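Local coordinates for protein luciferase-like monooxygenase (Streptomyces bottropensis, PDB 7BIP) that probably acts as a luciferase-like monooxygenase, incorporating oxygen during biosynthesis of the polyketide rishirilide, at residues E30-E44 with R67-L79. Sequence-based numbering, arbitrary orientation.
Sequences ELADELGFHHVKTVE and RTRRVRLVTGAVL. With EDO (1,2-ethanediol), chain F.
Two neighbouring parallel strands of the TIM barrel, 39-42 and 72-75, pair here as the ends of a beta-alpha-beta unit whose crossover runs through helix 57-67. Arg72 N donates to His38 O, Arg72 O accepts from Val40 N, Val40 O takes Val74 N, and Thr42 O receives Gly76 N at 2.8 Å, just before the cis peptide bond that leads into Ala77. Before the N-terminal ends of the strands, Asp33 of helix 18-35 gathers the turn entering the second strand. With CG anti to the backbone N (chi1 -153°), its carboxylate reaches three successive amides: OD1 accepts Arg70 N at 2.9 Å through its syn lone pair and Val71 N at 3.0 Å, while OD2 takes Arg69 N at 2.8 Å. The main chain of the same residue is held too, since Arg70 lays the edge of its guanidinium against Asp33 O, with NE at 2.9 Å and NH2 at 3.1 Å, both in the carbonyl plane. Replacing Asp33 with an alanine would probably leave these three amides without their acceptor and let the 69-71 turn shift away from the helix. Between turn and strand, Val71 wedges CG2 against His39 CA at 3.4 Å and touches Val40 CG2. At the other end of the pairing, Glu44, its chain extended, crosses the side chain of Leu79 obliquely; its OE2 is hydrogen-bonded to Tyr46 OH, and OE1 receives Leu79 N at 2.8 Å from well above the carboxylate plane, 48° out of it.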
loop_
_atom_site.group_PDB
_atom_site.type_symbol
_atom_site.label_atom_id
_atom_site.label_comp_id
_atom_site.label_asym_id
_atom_site.label_seq_id
_atom_site.Cartn_x
_atom_site.Cartn_y
_atom_site.Cartn_z
ATOM N N GLU A 30 -10.518 -4.543 13.222
ATOM C CA GLU A 30 -11.939 -4.235 13.431
ATOM C C GLU A 30 -12.311 -4.299 14.907
ATOM O O GLU A 30 -13.052 -3.446 15.407
ATOM C CB GLU A 30 -12.808 -5.212 12.635
ATOM C CG GLU A 30 -12.755 -5.003 11.110
ATOM C CD GLU A 30 -13.429 -6.138 10.342
ATOM O OE1 GLU A 30 -13.954 -7.066 10.986
ATOM O OE2 GLU A 30 -13.448 -6.110 9.092
ATOM N N LEU A 31 -11.814 -5.316 15.616
ATOM C CA LEU A 31 -12.102 -5.421 17.040
ATOM C C LEU A 31 -11.490 -4.260 17.817
ATOM O O LEU A 31 -12.100 -3.749 18.763
ATOM C CB LEU A 31 -11.608 -6.769 17.565
ATOM C CG LEU A 31 -12.083 -7.148 18.966
ATOM C CD1 LEU A 31 -13.590 -7.415 18.971
ATOM C CD2 LEU A 31 -11.324 -8.381 19.456
ATOM N N ALA A 32 -10.285 -3.819 17.438
ATOM C CA ALA A 32 -9.714 -2.620 18.053
ATOM C C ALA A 32 -10.654 -1.427 17.890
ATOM O O ALA A 32 -10.894 -0.664 18.837
ATOM C CB ALA A 32 -8.347 -2.319 17.428
ATOM N N ASP A 33 -11.179 -1.247 16.678
ATOM C CA ASP A 33 -12.157 -0.196 16.402
ATOM C C ASP A 33 -13.381 -0.323 17.308
ATOM O O ASP A 33 -13.787 0.637 17.971
ATOM C CB ASP A 33 -12.553 -0.281 14.926
ATOM C CG ASP A 33 -13.017 1.043 14.346
ATOM O OD1 ASP A 33 -12.454 2.089 14.714
ATOM O OD2 ASP A 33 -13.928 1.017 13.491
ATOM N N GLU A 34 -13.969 -1.517 17.359
ATOM C CA GLU A 34 -15.221 -1.715 18.083
ATOM C C GLU A 34 -15.039 -1.527 19.582
ATOM O O GLU A 34 -15.904 -0.949 20.248
ATOM C CB GLU A 34 -15.770 -3.111 17.797
ATOM C CG GLU A 34 -16.110 -3.369 16.333
ATOM C CD GLU A 34 -16.250 -4.854 16.014
ATOM O OE1 GLU A 34 -16.234 -5.677 16.959
ATOM O OE2 GLU A 34 -16.386 -5.195 14.818
ATOM N N LEU A 35 -13.913 -2.000 20.125
ATOM C CA LEU A 35 -13.712 -2.013 21.570
ATOM C C LEU A 35 -13.173 -0.698 22.115
ATOM O O LEU A 35 -13.107 -0.548 23.338
ATOM C CB LEU A 35 -12.762 -3.152 21.971
ATOM C CG LEU A 35 -13.268 -4.583 21.752
ATOM C CD1 LEU A 35 -12.190 -5.593 22.126
ATOM C CD2 LEU A 35 -14.537 -4.823 22.567
ATOM N N GLY A 36 -12.790 0.246 21.259
ATOM C CA GLY A 36 -12.366 1.551 21.730
ATOM C C GLY A 36 -10.880 1.720 21.937
ATOM O O GLY A 36 -10.472 2.633 22.665
ATOM N N PHE A 37 -10.058 0.867 21.334
ATOM C CA PHE A 37 -8.617 1.045 21.387
ATOM C C PHE A 37 -8.194 2.282 20.598
ATOM O O PHE A 37 -8.924 2.791 19.739
ATOM C CB PHE A 37 -7.912 -0.205 20.856
ATOM C CG PHE A 37 -7.941 -1.363 21.821
ATOM C CD1 PHE A 37 -6.935 -1.513 22.761
ATOM C CD2 PHE A 37 -8.990 -2.279 21.808
ATOM C CE1 PHE A 37 -6.950 -2.564 23.666
ATOM C CE2 PHE A 37 -9.008 -3.351 22.721
ATOM C CZ PHE A 37 -7.983 -3.481 23.648
ATOM N N HIS A 38 -6.994 2.775 20.912
ATOM C CA HIS A 38 -6.533 4.051 20.365
ATOM C C HIS A 38 -6.024 3.917 18.929
ATOM O O HIS A 38 -6.252 4.812 18.106
ATOM C CB HIS A 38 -5.440 4.623 21.278
ATOM C CG HIS A 38 -4.771 5.849 20.739
ATOM N ND1 HIS A 38 -3.507 5.826 20.191
ATOM C CD2 HIS A 38 -5.190 7.135 20.671
ATOM C CE1 HIS A 38 -3.173 7.047 19.808
ATOM N NE2 HIS A 38 -4.179 7.858 20.085
ATOM N N HIS A 39 -5.339 2.824 18.604
ATOM C CA HIS A 39 -4.688 2.717 17.301
ATOM C C HIS A 39 -4.474 1.253 16.934
ATOM O O HIS A 39 -4.621 0.352 17.764
ATOM C CB HIS A 39 -3.347 3.462 17.289
ATOM C CG HIS A 39 -2.318 2.854 18.189
ATOM N ND1 HIS A 39 -2.016 3.377 19.425
ATOM C CD2 HIS A 39 -1.514 1.773 18.029
ATOM C CE1 HIS A 39 -1.074 2.643 19.994
ATOM N NE2 HIS A 39 -0.752 1.664 19.168
ATOM N N VAL A 40 -4.119 1.044 15.664
ATOM C CA VAL A 40 -3.614 -0.218 15.129
ATOM C C VAL A 40 -2.250 0.071 14.507
ATOM O O VAL A 40 -2.124 0.976 13.671
ATOM C CB VAL A 40 -4.567 -0.820 14.073
ATOM C CG1 VAL A 40 -3.949 -2.064 13.444
ATOM C CG2 VAL A 40 -5.931 -1.160 14.702
ATOM N N LYS A 41 -1.235 -0.682 14.917
ATOM C CA LYS A 41 0.134 -0.484 14.457
ATOM C C LYS A 41 0.607 -1.746 13.740
ATOM O O LYS A 41 0.165 -2.847 14.059
ATOM C CB LYS A 41 1.056 -0.167 15.660
ATOM C CG LYS A 41 2.548 -0.044 15.351
ATOM C CD LYS A 41 3.314 0.368 16.613
ATOM C CE LYS A 41 3.064 1.826 16.980
ATOM N NZ LYS A 41 3.593 2.092 18.369
ATOM N N THR A 42 1.484 -1.595 12.749
ATOM C CA THR A 42 2.210 -2.751 12.242
ATOM C C THR A 42 3.584 -2.298 11.769
ATOM O O THR A 42 3.930 -1.115 11.844
ATOM C CB THR A 42 1.423 -3.485 11.143
ATOM O OG1 THR A 42 2.006 -4.783 10.948
ATOM C CG2 THR A 42 1.462 -2.716 9.825
ATOM N N VAL A 43 4.359 -3.253 11.249
ATOM C CA VAL A 43 5.803 -3.111 11.114
ATOM C C VAL A 43 6.220 -3.277 9.651
ATOM O O VAL A 43 5.415 -3.606 8.783
ATOM C CB VAL A 43 6.546 -4.131 11.992
ATOM C CG1 VAL A 43 5.959 -4.119 13.390
ATOM C CG2 VAL A 43 6.431 -5.518 11.372
ATOM N N GLU A 44 7.509 -3.036 9.390
ATOM C CA GLU A 44 8.119 -3.294 8.083
ATOM C C GLU A 44 9.326 -4.202 8.279
ATOM O O GLU A 44 10.275 -3.828 8.979
ATOM C CB GLU A 44 8.562 -1.999 7.391
ATOM C CG GLU A 44 9.170 -2.237 6.001
ATOM C CD GLU A 44 9.562 -0.954 5.291
ATOM O OE1 GLU A 44 9.190 0.134 5.780
ATOM O OE2 GLU A 44 10.252 -1.033 4.245
ATOM N N ARG A 67 -11.471 -0.802 6.809
ATOM C CA ARG A 67 -12.354 -1.608 7.650
ATOM C C ARG A 67 -12.792 -0.908 8.936
ATOM O O ARG A 67 -13.630 -1.464 9.662
ATOM C CB ARG A 67 -11.665 -2.933 8.022
ATOM C CG ARG A 67 -11.412 -3.890 6.847
ATOM C CD ARG A 67 -12.692 -4.594 6.424
ATOM N NE ARG A 67 -12.418 -5.639 5.440
ATOM C CZ ARG A 67 -11.965 -6.853 5.744
ATOM N NH1 ARG A 67 -11.753 -7.186 7.013
ATOM N NH2 ARG A 67 -11.730 -7.741 4.779
ATOM N N THR A 68 -12.271 0.286 9.240
ATOM C CA THR A 68 -12.471 0.909 10.541
ATOM C C THR A 68 -12.918 2.355 10.375
ATOM O O THR A 68 -12.847 2.941 9.290
ATOM C CB THR A 68 -11.188 0.850 11.386
ATOM O OG1 THR A 68 -10.109 1.449 10.652
ATOM C CG2 THR A 68 -10.806 -0.613 11.721
ATOM N N ARG A 69 -13.389 2.944 11.478
ATOM C CA ARG A 69 -13.837 4.327 11.444
ATOM C C ARG A 69 -13.121 5.253 12.416
ATOM O O ARG A 69 -12.998 6.442 12.114
ATOM C CB ARG A 69 -15.348 4.402 11.717
ATOM C CG ARG A 69 -16.204 3.765 10.630
ATOM C CD ARG A 69 -17.669 3.687 11.041
ATOM N NE ARG A 69 -18.222 2.350 10.845
ATOM C CZ ARG A 69 -19.320 1.897 11.443
ATOM N NH1 ARG A 69 -19.746 0.663 11.204
ATOM N NH2 ARG A 69 -19.990 2.677 12.282
ATOM N N ARG A 70 -12.649 4.763 13.568
ATOM C CA ARG A 70 -12.128 5.711 14.556
ATOM C C ARG A 70 -10.707 5.412 15.026
ATOM O O ARG A 70 -9.970 6.335 15.399
ATOM C CB ARG A 70 -13.066 5.784 15.762
ATOM C CG ARG A 70 -13.253 4.486 16.500
ATOM C CD ARG A 70 -14.013 4.718 17.797
ATOM N NE ARG A 70 -14.317 3.468 18.487
ATOM C CZ ARG A 70 -15.233 3.354 19.444
ATOM N NH1 ARG A 70 -15.931 4.420 19.823
ATOM N NH2 ARG A 70 -15.450 2.179 20.027
ATOM N N VAL A 71 -10.310 4.138 15.021
ATOM C CA VAL A 71 -8.970 3.775 15.458
ATOM C C VAL A 71 -7.920 4.476 14.585
ATOM O O VAL A 71 -8.073 4.597 13.364
ATOM C CB VAL A 71 -8.862 2.238 15.419
ATOM C CG1 VAL A 71 -8.712 1.706 13.984
ATOM C CG2 VAL A 71 -7.804 1.725 16.331
ATOM N N ARG A 72 -6.849 4.957 15.207
ATOM C CA ARG A 72 -5.772 5.517 14.399
ATOM C C ARG A 72 -4.933 4.397 13.777
ATOM O O ARG A 72 -4.973 3.244 14.207
ATOM C CB ARG A 72 -4.901 6.454 15.239
ATOM C CG ARG A 72 -5.696 7.656 15.800
ATOM C CD ARG A 72 -4.782 8.775 16.313
ATOM N NE ARG A 72 -4.043 9.446 15.236
ATOM C CZ ARG A 72 -4.558 10.354 14.409
ATOM N NH1 ARG A 72 -5.829 10.718 14.512
ATOM N NH2 ARG A 72 -3.790 10.890 13.464
ATOM N N LEU A 73 -4.189 4.748 12.726
ATOM C CA LEU A 73 -3.311 3.812 12.027
ATOM C C LEU A 73 -1.878 4.300 12.181
ATOM O O LEU A 73 -1.590 5.460 11.886
ATOM C CB LEU A 73 -3.673 3.717 10.532
ATOM C CG LEU A 73 -5.037 3.167 10.108
ATOM C CD1 LEU A 73 -5.438 1.909 10.896
ATOM C CD2 LEU A 73 -6.100 4.231 10.248
ATOM N N VAL A 74 -0.975 3.430 12.640
ATOM C CA VAL A 74 0.384 3.863 12.963
ATOM C C VAL A 74 1.408 2.935 12.325
ATOM O O VAL A 74 1.345 1.714 12.505
ATOM C CB VAL A 74 0.614 3.928 14.485
ATOM C CG1 VAL A 74 1.977 4.581 14.785
ATOM C CG2 VAL A 74 -0.521 4.677 15.173
ATOM N N THR A 75 2.379 3.510 11.613
ATOM C CA THR A 75 3.516 2.712 11.165
ATOM C C THR A 75 4.528 2.592 12.301
ATOM O O THR A 75 4.918 3.593 12.910
ATOM C CB THR A 75 4.177 3.306 9.913
ATOM O OG1 THR A 75 4.598 4.660 10.137
ATOM C CG2 THR A 75 3.210 3.279 8.737
ATOM N N GLY A 76 4.914 1.359 12.618
ATOM C CA GLY A 76 5.918 1.112 13.632
ATOM C C GLY A 76 6.906 0.047 13.183
ATOM O O GLY A 76 6.898 -1.065 13.719
ATOM N N ALA A 77 7.771 0.354 12.216
ATOM C CA ALA A 77 7.957 1.690 11.646
ATOM C C ALA A 77 8.355 1.555 10.181
ATOM O O ALA A 77 8.924 0.524 9.802
ATOM C CB ALA A 77 9.030 2.449 12.416
ATOM N N VAL A 78 8.053 2.559 9.345
ATOM C CA VAL A 78 8.573 2.518 7.983
ATOM C C VAL A 78 10.090 2.673 8.031
ATOM O O VAL A 78 10.656 3.290 8.950
ATOM C CB VAL A 78 7.936 3.588 7.075
ATOM C CG1 VAL A 78 6.436 3.328 6.908
ATOM C CG2 VAL A 78 8.205 4.983 7.619
ATOM N N LEU A 79 10.767 2.078 7.047
ATOM C CA LEU A 79 12.229 2.094 7.000
ATOM C C LEU A 79 12.700 2.970 5.845
ATOM O O LEU A 79 12.858 2.491 4.713
ATOM C CB LEU A 79 12.786 0.671 6.868
ATOM C CG LEU A 79 12.353 -0.326 7.956
ATOM C CD1 LEU A 79 12.933 -1.711 7.655
ATOM C CD2 LEU A 79 12.795 0.145 9.340
HETATM C C1 EDO F . -16.362 1.475 6.341
HETATM O O1 EDO F . -16.882 2.796 6.153
HETATM C C2 EDO F . -15.737 1.390 7.725
HETATM O O2 EDO F . -16.567 0.577 8.556
HETATM O O HOH W 1 -15.643 -3.501 8.759
HETATM O O HOH W 2 -14.661 -1.556 12.310
HETATM O O HOH W 3 11.164 1.002 3.065
HETATM O O HOH W 4 9.932 -1.912 10.840
#